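Local coordinates for protein exopolyphosphatase (Aquifex aeolicus, PDB 1T6C) that probably hydrolyses phosphoanhydride bonds, as in polyphosphate and guanosine pentaphosphate, within the Ppx/GppA family of actin-like fold, and binds calcium, at residues E64-I67 against Q68-E72; L58-D61 against R62-E65; Y227-P231 against Q232-G236. One frame throughout, in Å; residues are numbered along the deposited sequence.

Contact 1 (E64-I67 against Q68-E72)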
ATOM      1  N   GLU A  64      18.892  15.685  -0.314  1.00 18.95           N
ATOM      2  CA  GLU A  64      18.683  17.110  -0.083  1.00 19.62           C
ATOM      3  C   GLU A  64      17.271  17.506  -0.474  1.00 18.77           C
ATOM      4  O   GLU A  64      16.639  18.294   0.223  1.00 18.94           O
ATOM      5  CB  GLU A  64      19.682  17.928  -0.900  1.00 20.52           C
ATOM      6  CG  GLU A  64      21.110  17.758  -0.438  1.00 24.89           C
ATOM      7  CD  GLU A  64      21.401  18.416   0.897  1.00 27.82           C
ATOM      8  OE1 GLU A  64      20.576  19.208   1.421  1.00 29.66           O
ATOM      9  OE2 GLU A  64      22.510  18.171   1.404  1.00 31.87           O
ATOM     10  N   GLU A  65      16.773  16.966  -1.582  1.00 19.33           N
ATOM     11  CA  GLU A  65      15.410  17.277  -1.988  1.00 19.79           C
ATOM     12  C   GLU A  65      14.427  16.741  -0.942  1.00 19.33           C
ATOM     13  O   GLU A  65      13.424  17.390  -0.615  1.00 19.23           O
ATOM     14  CB  GLU A  65      15.045  16.693  -3.354  1.00 21.21           C
ATOM     15  CG  GLU A  65      13.700  17.225  -3.816  1.00 24.32           C
ATOM     16  CD  GLU A  65      13.289  16.799  -5.214  1.00 29.40           C
ATOM     17  OE1 GLU A  65      14.090  16.156  -5.891  1.00 32.70           O
ATOM     18  OE2 GLU A  65      12.147  17.119  -5.625  1.00 31.74           O
ATOM     19  N   THR A  66      14.713  15.549  -0.433  1.00 17.75           N
ATOM     20  CA  THR A  66      13.817  14.922   0.546  1.00 16.44           C
ATOM     21  C   THR A  66      13.782  15.752   1.833  1.00 16.30           C
ATOM     22  O   THR A  66      12.708  16.021   2.362  1.00 15.09           O
ATOM     23  CB  THR A  66      14.230  13.481   0.814  1.00 15.83           C
ATOM     24  OG1 THR A  66      14.096  12.689  -0.371  1.00 16.07           O
ATOM     25  CG2 THR A  66      13.280  12.806   1.818  1.00 14.85           C
ATOM     26  N   ILE A  67      14.945  16.232   2.282  1.00 16.37           N
ATOM     27  CA  ILE A  67      14.993  17.100   3.448  1.00 17.03           C
ATOM     28  C   ILE A  67      14.174  18.378   3.189  1.00 16.64           C
ATOM     29  O   ILE A  67      13.431  18.815   4.056  1.00 15.46           O
ATOM     30  CB  ILE A  67      16.451  17.390   3.867  1.00 18.01           C
ATOM     31  CG1 ILE A  67      17.065  16.123   4.463  1.00 18.48           C
ATOM     32  CG2 ILE A  67      16.538  18.538   4.871  1.00 18.41           C
ATOM     33  CD1 ILE A  67      18.496  16.239   4.797  1.00 20.94           C
ATOM     34  N   GLN A  68      14.280  18.982   2.003  1.00 17.66           N
ATOM     35  CA  GLN A  68      13.521  20.208   1.736  1.00 17.94           C
ATOM     36  C   GLN A  68      12.010  19.954   1.763  1.00 16.19           C
ATOM     37  O   GLN A  68      11.286  20.753   2.313  1.00 16.19           O
ATOM     38  CB  GLN A  68      13.946  20.865   0.408  1.00 19.26           C
ATOM     39  CG  GLN A  68      13.350  22.282   0.154  1.00 25.16           C
ATOM     40  CD  GLN A  68      13.210  23.182   1.415  1.00 31.40           C
ATOM     41  OE1 GLN A  68      12.080  23.427   1.917  1.00 34.25           O
ATOM     42  NE2 GLN A  68      14.344  23.675   1.917  1.00 34.62           N
ATOM     43  N   VAL A  69      11.563  18.824   1.232  1.00 16.00           N
ATOM     44  CA  VAL A  69      10.141  18.448   1.253  1.00 14.74           C
ATOM     45  C   VAL A  69       9.663  18.272   2.695  1.00 14.14           C
ATOM     46  O   VAL A  69       8.563  18.701   3.060  1.00 13.65           O
ATOM     47  CB  VAL A  69       9.878  17.140   0.466  1.00 14.71           C
ATOM     48  CG1 VAL A  69       8.484  16.605   0.757  1.00 17.84           C
ATOM     49  CG2 VAL A  69      10.075  17.377  -1.035  1.00 16.94           C
ATOM     50  N   LEU A  70      10.506  17.649   3.512  1.00 13.83           N
ATOM     51  CA  LEU A  70      10.163  17.387   4.897  1.00 13.28           C
ATOM     52  C   LEU A  70      10.059  18.703   5.661  1.00 13.03           C
ATOM     53  O   LEU A  70       9.198  18.840   6.513  1.00 12.36           O
ATOM     54  CB  LEU A  70      11.150  16.401   5.558  1.00 12.79           C
ATOM     55  CG  LEU A  70      11.115  14.986   5.022  1.00 11.88           C
ATOM     56  CD1 LEU A  70      12.233  14.139   5.560  1.00 14.18           C
ATOM     57  CD2 LEU A  70       9.762  14.316   5.340  1.00 12.92           C
ATOM     58  N   LYS A  71      10.933  19.672   5.369  1.00 14.74           N
ATOM     59  CA  LYS A  71      10.812  20.986   5.987  1.00 15.22           C
ATOM     60  C   LYS A  71       9.466  21.636   5.638  1.00 15.76           C
ATOM     61  O   LYS A  71       8.805  22.195   6.512  1.00 15.96           O
ATOM     62  CB  LYS A  71      11.998  21.894   5.613  1.00 16.27           C
ATOM     63  CG  LYS A  71      13.323  21.455   6.190  1.00 15.45           C
ATOM     64  CD  LYS A  71      14.470  22.323   5.644  1.00 18.05           C
ATOM     65  CE  LYS A  71      15.744  22.137   6.358  1.00 19.04           C
ATOM     66  NZ  LYS A  71      16.791  23.036   5.750  1.00 22.61           N
ATOM     67  N   GLU A  72       9.050  21.515   4.375  1.00 16.08           N
ATOM     68  CA  GLU A  72       7.784  22.064   3.922  1.00 16.39           C
ATOM     69  C   GLU A  72       6.623  21.373   4.623  1.00 15.09           C
ATOM     70  O   GLU A  72       5.711  22.033   5.079  1.00 14.28           O
ATOM     71  CB  GLU A  72       7.679  21.944   2.412  1.00 18.35           C
ATOM     72  CG  GLU A  72       8.689  22.871   1.748  1.00 24.14           C
ATOM     73  CD  GLU A  72       8.971  22.568   0.291  1.00 32.97           C
ATOM     74  OE1 GLU A  72       8.256  21.725  -0.306  1.00 39.41           O
ATOM     75  OE2 GLU A  72       9.920  23.204  -0.264  1.00 39.64           O
TER

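Contact 2 (L58-D61 against R62-E65)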
ATOM      1  N   LEU A  58      22.056   6.077  -0.605  1.00 27.28           N
ATOM      2  CA  LEU A  58      21.155   7.154  -1.008  1.00 25.71           C
ATOM      3  C   LEU A  58      21.994   8.235  -1.624  1.00 24.96           C
ATOM      4  O   LEU A  58      23.038   8.583  -1.096  1.00 23.95           O
ATOM      5  CB  LEU A  58      20.430   7.760   0.200  1.00 25.06           C
ATOM      6  CG  LEU A  58      19.628   6.805   1.090  1.00 23.78           C
ATOM      7  CD1 LEU A  58      19.001   7.586   2.240  1.00 22.78           C
ATOM      8  CD2 LEU A  58      18.595   6.041   0.343  1.00 23.38           C
ATOM      9  N   GLN A  59      21.542   8.766  -2.747  1.00 24.89           N
ATOM     10  CA  GLN A  59      22.281   9.813  -3.421  1.00 25.16           C
ATOM     11  C   GLN A  59      22.044  11.151  -2.761  1.00 24.81           C
ATOM     12  O   GLN A  59      20.933  11.465  -2.306  1.00 23.04           O
ATOM     13  CB  GLN A  59      21.908   9.863  -4.905  1.00 25.61           C
ATOM     14  CG  GLN A  59      22.235   8.578  -5.672  1.00 29.25           C
ATOM     15  CD  GLN A  59      23.691   8.142  -5.510  1.00 33.43           C
ATOM     16  OE1 GLN A  59      23.986   7.170  -4.782  1.00 37.01           O
ATOM     17  NE2 GLN A  59      24.610   8.873  -6.156  1.00 34.85           N
ATOM     18  N   GLU A  60      23.087  11.960  -2.713  1.00 24.22           N
ATOM     19  CA  GLU A  60      23.032  13.212  -1.976  1.00 25.06           C
ATOM     20  C   GLU A  60      21.974  14.160  -2.489  1.00 24.20           C
ATOM     21  O   GLU A  60      21.325  14.812  -1.693  1.00 23.87           O
ATOM     22  CB  GLU A  60      24.393  13.913  -1.981  1.00 25.55           C
ATOM     23  CG  GLU A  60      25.452  13.201  -1.144  1.00 27.45           C
ATOM     24  CD  GLU A  60      25.081  13.079   0.327  1.00 28.67           C
ATOM     25  OE1 GLU A  60      24.287  13.890   0.834  1.00 30.85           O
ATOM     26  OE2 GLU A  60      25.604  12.176   0.988  1.00 30.63           O
ATOM     27  N   ASP A  61      21.792  14.249  -3.809  1.00 24.27           N
ATOM     28  CA  ASP A  61      20.804  15.185  -4.344  1.00 24.32           C
ATOM     29  C   ASP A  61      19.370  14.763  -3.980  1.00 23.15           C
ATOM     30  O   ASP A  61      18.505  15.625  -3.786  1.00 23.31           O
ATOM     31  CB  ASP A  61      20.980  15.393  -5.851  1.00 25.20           C
ATOM     32  CG  ASP A  61      20.673  14.166  -6.655  1.00 28.24           C
ATOM     33  OD1 ASP A  61      21.133  13.074  -6.286  1.00 33.44           O
ATOM     34  OD2 ASP A  61      19.987  14.194  -7.698  1.00 33.84           O
ATOM     35  N   ARG A  62      19.140  13.451  -3.863  1.00 21.60           N
ATOM     36  CA  ARG A  62      17.840  12.899  -3.466  1.00 19.92           C
ATOM     37  C   ARG A  62      17.608  13.097  -1.953  1.00 19.13           C
ATOM     38  O   ARG A  62      16.490  13.384  -1.515  1.00 18.52           O
ATOM     39  CB  ARG A  62      17.759  11.412  -3.791  1.00 20.24           C
ATOM     40  CG  ARG A  62      18.032  11.018  -5.223  1.00 20.11           C
ATOM     41  CD  ARG A  62      17.037  11.569  -6.230  1.00 20.53           C
ATOM     42  NE  ARG A  62      17.362  12.941  -6.631  1.00 22.50           N
ATOM     43  CZ  ARG A  62      16.562  13.998  -6.549  1.00 25.20           C
ATOM     44  NH1 ARG A  62      15.338  13.901  -6.065  1.00 22.94           N
ATOM     45  NH2 ARG A  62      16.983  15.182  -6.967  1.00 26.24           N
ATOM     46  N   ILE A  63      18.674  12.985  -1.169  1.00 18.83           N
ATOM     47  CA  ILE A  63      18.606  13.330   0.256  1.00 19.03           C
ATOM     48  C   ILE A  63      18.226  14.795   0.417  1.00 19.25           C
ATOM     49  O   ILE A  63      17.389  15.146   1.224  1.00 17.53           O
ATOM     50  CB  ILE A  63      19.960  13.054   0.977  1.00 19.26           C
ATOM     51  CG1 ILE A  63      20.124  11.565   1.229  1.00 19.03           C
ATOM     52  CG2 ILE A  63      20.088  13.865   2.263  1.00 19.82           C
ATOM     53  CD1 ILE A  63      21.522  11.167   1.694  1.00 21.70           C
ATOM     54  N   GLU A  64      18.892  15.685  -0.314  1.00 18.95           N
ATOM     55  CA  GLU A  64      18.683  17.110  -0.083  1.00 19.62           C
ATOM     56  C   GLU A  64      17.271  17.506  -0.474  1.00 18.77           C
ATOM     57  O   GLU A  64      16.639  18.294   0.223  1.00 18.94           O
ATOM     58  CB  GLU A  64      19.682  17.928  -0.900  1.00 20.52           C
ATOM     59  CG  GLU A  64      21.110  17.758  -0.438  1.00 24.89           C
ATOM     60  CD  GLU A  64      21.401  18.416   0.897  1.00 27.82           C
ATOM     61  OE1 GLU A  64      20.576  19.208   1.421  1.00 29.66           O
ATOM     62  OE2 GLU A  64      22.510  18.171   1.404  1.00 31.87           O
ATOM     63  N   GLU A  65      16.773  16.966  -1.582  1.00 19.33           N
ATOM     64  CA  GLU A  65      15.410  17.277  -1.988  1.00 19.79           C
ATOM     65  C   GLU A  65      14.427  16.741  -0.942  1.00 19.33           C
ATOM     66  O   GLU A  65      13.424  17.390  -0.615  1.00 19.23           O
ATOM     67  CB  GLU A  65      15.045  16.693  -3.354  1.00 21.21           C
ATOM     68  CG  GLU A  65      13.700  17.225  -3.816  1.00 24.32           C
ATOM     69  CD  GLU A  65      13.289  16.799  -5.214  1.00 29.40           C
ATOM     70  OE1 GLU A  65      14.090  16.156  -5.891  1.00 32.70           O
ATOM     71  OE2 GLU A  65      12.147  17.119  -5.625  1.00 31.74           O
TER
HETATM   72  O   HOH W   1      24.463  16.735   0.196  1.00 37.83           O

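Contact 3 (Y227-P231 against Q232-G236)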
ATOM      1  N   TYR A 227     -15.361   6.571 -12.631  1.00 12.73           N
ATOM      2  CA  TYR A 227     -14.448   7.436 -13.339  1.00 12.15           C
ATOM      3  C   TYR A 227     -14.980   8.868 -13.263  1.00 12.03           C
ATOM      4  O   TYR A 227     -16.123   9.091 -13.630  1.00 12.22           O
ATOM      5  CB  TYR A 227     -14.387   7.041 -14.803  1.00 12.95           C
ATOM      6  CG  TYR A 227     -13.605   8.006 -15.648  1.00 11.83           C
ATOM      7  CD1 TYR A 227     -12.223   7.968 -15.702  1.00 15.86           C
ATOM      8  CD2 TYR A 227     -14.263   8.988 -16.377  1.00 14.87           C
ATOM      9  CE1 TYR A 227     -11.527   8.869 -16.471  1.00 15.93           C
ATOM     10  CE2 TYR A 227     -13.555   9.893 -17.148  1.00 15.46           C
ATOM     11  CZ  TYR A 227     -12.216   9.831 -17.188  1.00 17.50           C
ATOM     12  OH  TYR A 227     -11.522  10.755 -17.961  1.00 18.42           O
ATOM     13  N   PRO A 228     -14.174   9.832 -12.836  1.00 12.35           N
ATOM     14  CA  PRO A 228     -12.850   9.623 -12.249  1.00 11.70           C
ATOM     15  C   PRO A 228     -12.903   8.832 -10.954  1.00 10.64           C
ATOM     16  O   PRO A 228     -13.974   8.638 -10.338  1.00 11.05           O
ATOM     17  CB  PRO A 228     -12.359  11.058 -11.965  1.00 12.33           C
ATOM     18  CG  PRO A 228     -13.215  11.952 -12.858  1.00 12.08           C
ATOM     19  CD  PRO A 228     -14.535  11.268 -12.920  1.00 11.74           C
ATOM     20  N   TYR A 229     -11.740   8.384 -10.526  1.00 11.36           N
ATOM     21  CA  TYR A 229     -11.612   7.650  -9.286  1.00 12.44           C
ATOM     22  C   TYR A 229     -12.191   8.501  -8.171  1.00 11.84           C
ATOM     23  O   TYR A 229     -11.903   9.670  -8.047  1.00 11.45           O
ATOM     24  CB  TYR A 229     -10.154   7.297  -8.985  1.00 12.08           C
ATOM     25  CG  TYR A 229     -10.031   6.410  -7.746  1.00 12.53           C
ATOM     26  CD1 TYR A 229     -10.185   5.047  -7.858  1.00 12.84           C
ATOM     27  CD2 TYR A 229      -9.738   6.940  -6.509  1.00 13.31           C
ATOM     28  CE1 TYR A 229     -10.101   4.216  -6.728  1.00 15.46           C
ATOM     29  CE2 TYR A 229      -9.629   6.128  -5.384  1.00 14.59           C
ATOM     30  CZ  TYR A 229      -9.805   4.757  -5.509  1.00 13.98           C
ATOM     31  OH  TYR A 229      -9.700   3.926  -4.408  1.00 15.92           O
ATOM     32  N   ASP A 230     -13.027   7.888  -7.338  1.00 11.32           N
ATOM     33  CA  ASP A 230     -13.612   8.551  -6.175  1.00 11.94           C
ATOM     34  C   ASP A 230     -13.580   7.513  -5.064  1.00 12.86           C
ATOM     35  O   ASP A 230     -14.282   6.497  -5.155  1.00 11.55           O
ATOM     36  CB  ASP A 230     -15.050   8.959  -6.505  1.00 11.83           C
ATOM     37  CG  ASP A 230     -15.768   9.671  -5.363  1.00 13.81           C
ATOM     38  OD1 ASP A 230     -15.254   9.707  -4.209  1.00 15.86           O
ATOM     39  OD2 ASP A 230     -16.892  10.188  -5.546  1.00 15.65           O
ATOM     40  N   PRO A 231     -12.794   7.752  -4.012  1.00 14.03           N
ATOM     41  CA  PRO A 231     -12.724   6.789  -2.905  1.00 15.21           C
ATOM     42  C   PRO A 231     -14.106   6.450  -2.322  1.00 16.06           C
ATOM     43  O   PRO A 231     -14.306   5.317  -1.906  1.00 15.27           O
ATOM     44  CB  PRO A 231     -11.888   7.521  -1.847  1.00 16.45           C
ATOM     45  CG  PRO A 231     -11.308   8.662  -2.458  1.00 16.79           C
ATOM     46  CD  PRO A 231     -12.012   8.962  -3.731  1.00 13.89           C
ATOM     47  N   GLN A 232     -15.042   7.397  -2.273  1.00 16.55           N
ATOM     48  CA  GLN A 232     -16.369   7.110  -1.728  1.00 18.71           C
ATOM     49  C   GLN A 232     -17.119   6.032  -2.502  1.00 18.22           C
ATOM     50  O   GLN A 232     -17.982   5.335  -1.938  1.00 20.04           O
ATOM     51  CB  GLN A 232     -17.186   8.391  -1.629  1.00 20.89           C
ATOM     52  CG  GLN A 232     -16.761   9.244  -0.459  1.00 26.43           C
ATOM     53  CD  GLN A 232     -17.512  10.589  -0.375  1.00 30.35           C
ATOM     54  OE1 GLN A 232     -18.699  10.693  -0.738  1.00 36.09           O
ATOM     55  NE2 GLN A 232     -16.818  11.608   0.115  1.00 31.99           N
ATOM     56  N   LYS A 233     -16.820   5.889  -3.790  1.00 17.22           N
ATOM     57  CA  LYS A 233     -17.503   4.930  -4.652  1.00 16.69           C
ATOM     58  C   LYS A 233     -16.801   3.581  -4.687  1.00 16.72           C
ATOM     59  O   LYS A 233     -17.350   2.619  -5.227  1.00 19.54           O
ATOM     60  CB  LYS A 233     -17.623   5.484  -6.080  1.00 17.02           C
ATOM     61  CG  LYS A 233     -18.450   6.780  -6.187  1.00 15.56           C
ATOM     62  CD  LYS A 233     -18.592   7.166  -7.643  1.00 18.71           C
ATOM     63  CE  LYS A 233     -19.391   8.421  -7.869  1.00 18.48           C
ATOM     64  NZ  LYS A 233     -18.548   9.637  -7.769  1.00 17.06           N
ATOM     65  N   VAL A 234     -15.560   3.520  -4.210  1.00 15.52           N
ATOM     66  CA  VAL A 234     -14.752   2.323  -4.294  1.00 14.68           C
ATOM     67  C   VAL A 234     -14.572   1.658  -2.939  1.00 13.65           C
ATOM     68  O   VAL A 234     -14.613   0.440  -2.830  1.00 13.11           O
ATOM     69  CB  VAL A 234     -13.369   2.652  -4.931  1.00 15.23           C
ATOM     70  CG1 VAL A 234     -12.347   1.539  -4.750  1.00 16.51           C
ATOM     71  CG2 VAL A 234     -13.560   2.955  -6.422  1.00 16.35           C
ATOM     72  N   HIS A 235     -14.366   2.448  -1.903  1.00 12.58           N
ATOM     73  CA  HIS A 235     -14.156   1.894  -0.570  1.00 12.97           C
ATOM     74  C   HIS A 235     -15.370   1.097  -0.111  1.00 14.11           C
ATOM     75  O   HIS A 235     -16.478   1.599  -0.120  1.00 14.96           O
ATOM     76  CB  HIS A 235     -13.922   3.032   0.392  1.00 13.86           C
ATOM     77  CG  HIS A 235     -13.465   2.584   1.742  1.00 11.50           C
ATOM     78  ND1 HIS A 235     -14.285   2.567   2.847  1.00 15.40           N
ATOM     79  CD2 HIS A 235     -12.264   2.130   2.151  1.00  9.30           C
ATOM     80  CE1 HIS A 235     -13.597   2.115   3.880  1.00  9.28           C
ATOM     81  NE2 HIS A 235     -12.368   1.853   3.490  1.00 15.18           N
ATOM     82  N   GLY A 236     -15.141  -0.144   0.294  1.00 14.11           N
ATOM     83  CA  GLY A 236     -16.197  -1.020   0.740  1.00 14.86           C
ATOM     84  C   GLY A 236     -16.860  -1.834  -0.359  1.00 14.85           C
ATOM     85  O   GLY A 236     -17.680  -2.676  -0.059  1.00 15.19           O
TER
HETATM   86  O   HOH W   2     -16.616   9.351 -10.014  1.00 11.72           O

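Contact 1 (E64-I67 against Q68-E72)
Ile67 and Lys71 meet one turn apart on an alpha-helix. The CG2 branch of Ile67 touches CE of Lys71 at 4.0 Å. Ile67 carries CG2 anti to its backbone N and beside its carbonyl carbon, which sends this methyl along the helix toward the lysine. The Lys71 chain is extended beyond CG and passes Ile67 at a slant. Lys71 CG also lies 3.4 Å from Ile67 O, the same oxygen that accepts from Lys71 N at 2.9 Å. Thr66 and Leu70 form the neighbouring pair. They lie side by side and point the same way, with Thr66 CG2 4.1 Å from Leu70 CD1. Leu70 CG lies 3.3 Å from Thr66 O. Val69 turns its CG2 methyl to Glu65 O at 3.4 Å.

The backbone ladder sets these spacings. Gln68 N, Val69 N, Leu70 N and Lys71 N bond to the carbonyl oxygens of Glu64, Glu65, Thr66 and Ile67. The N-H...O angles of 155 to 160° are those of regular helix. Thr66 OG1 is bonded to Arg62 O one turn back and to Thr46 OG1 of a neighbouring loop.

Both segments lie on helix 60-79, at one side of a five-stranded mixed sheet. Thr66, Val69 and Leu70 rest on Val24 of strand 23-32, and Leu70 reaches strand 12-19. Thr66, Ile67 and Leu70 also touch helix 99-109, through Phe102, Arg105, Glu109 and Val106.

Contact 2 (L58-D61 against R62-E65)
Asp61, Arg62 and Glu65 form a salt-bridge network on the first turns of helix 60-79, with Gln59 at the N-cap position. Arg62 grips Asp61 side-on with two nitrogens, both on one oxygen. Arg62 NE reaches Asp61 OD2 at 3.1 Å, and Arg62 NH2 reaches it at 3.2 Å. The carboxylate and guanidinium planes stand 80° apart. OD2 lies in the guanidinium plane, yet both nitrogens meet it from one face of its own carboxylate. The Asp61 CG sits between its backbone N and carbonyl carbon (chi1 67°), which swings the carboxylate over to Arg62. At another edge, Arg62 NH1 donates to Glu65 OE1 at 2.6 Å, nearly straight at 169°. NH1 also bonds to Thr46 O.

On the buried side, Ile63 CD1 packs on Leu58 CB at 3.9 Å, and both side chains touch Phe102 of helix 99-109. Ile63 N closes the first turn onto Gln59 O at 3.0 Å. A water donates to Glu60 OE1 and to Glu64 OE2, bridging two like charges; Glu64 also pairs with Arg105.

The carboxylates of Asp61 and Glu65 and the carbonyl of Thr46 thus hold the guanidinium in place. The acidic Glu60 and Asp61, at the N-terminal end, would probably also interact favourably with the helix dipole.

Contact 3 (Y227-P231 against Q232-G236)
Asp230 caps the single short turn of helix 231-234, and its two carboxylate oxygens divide the work. Asp230 OD1 accepts the capping bond from Gln232 N at 3.0 Å, met from above the carboxylate plane. Asp230 OD2 uses its anti lone pair for Lys233 NZ, a salt bridge of 2.8 Å. The Asp230 side chain has CG anti to its backbone N (chi1 -180°), which carries the carboxylate alongside the first turn. Asp230 O also accepts from Lys233 N.

The tight part is where the buried Val234 meets Tyr229; the two side chains cross at about a right angle. Tyr229 CE1 lies 3.7 Å from Val234 CG2, and Tyr229 OH is 3.6 Å from Val234 CG1. Tyr229 OH bonds to Asp297, and Val234 packs against Ala220 of helix 214-223 and Val295 of strand 292-296.

The other side is looser, with Gln232 and Lys233 both exposed. A water links Pro228 O to Lys233 NZ there. Replacing Asp230 by an alanine would probably leave Gln232 N without its capping bond and Lys233 NZ without its charged mate, held by the water alone among the partners described. Pro231 O takes two donors: Val234 N from above the carbonyl plane, and His235 N at 2.9 Å, nearly straight.

Contacts 1 and 2 are successive turns of one helix, 60-79. Contact 2 covers its start and contact 1 the turns that follow. They share Glu64 and Glu65, and their centres are about 10 Å apart. Both lean on helix 99-109, and contact 1 also packs on the five-stranded sheet. Contact 3 comes much later in the chain, at a short helix beside strand 292-296 of the six-stranded sheet. Its centre is about 31 Å from that of contact 1 and about 35 Å from that of contact 2, and it touches neither. The contacts thus sample the two sheet-centred halves of an actin-like fold, away from the calcium site.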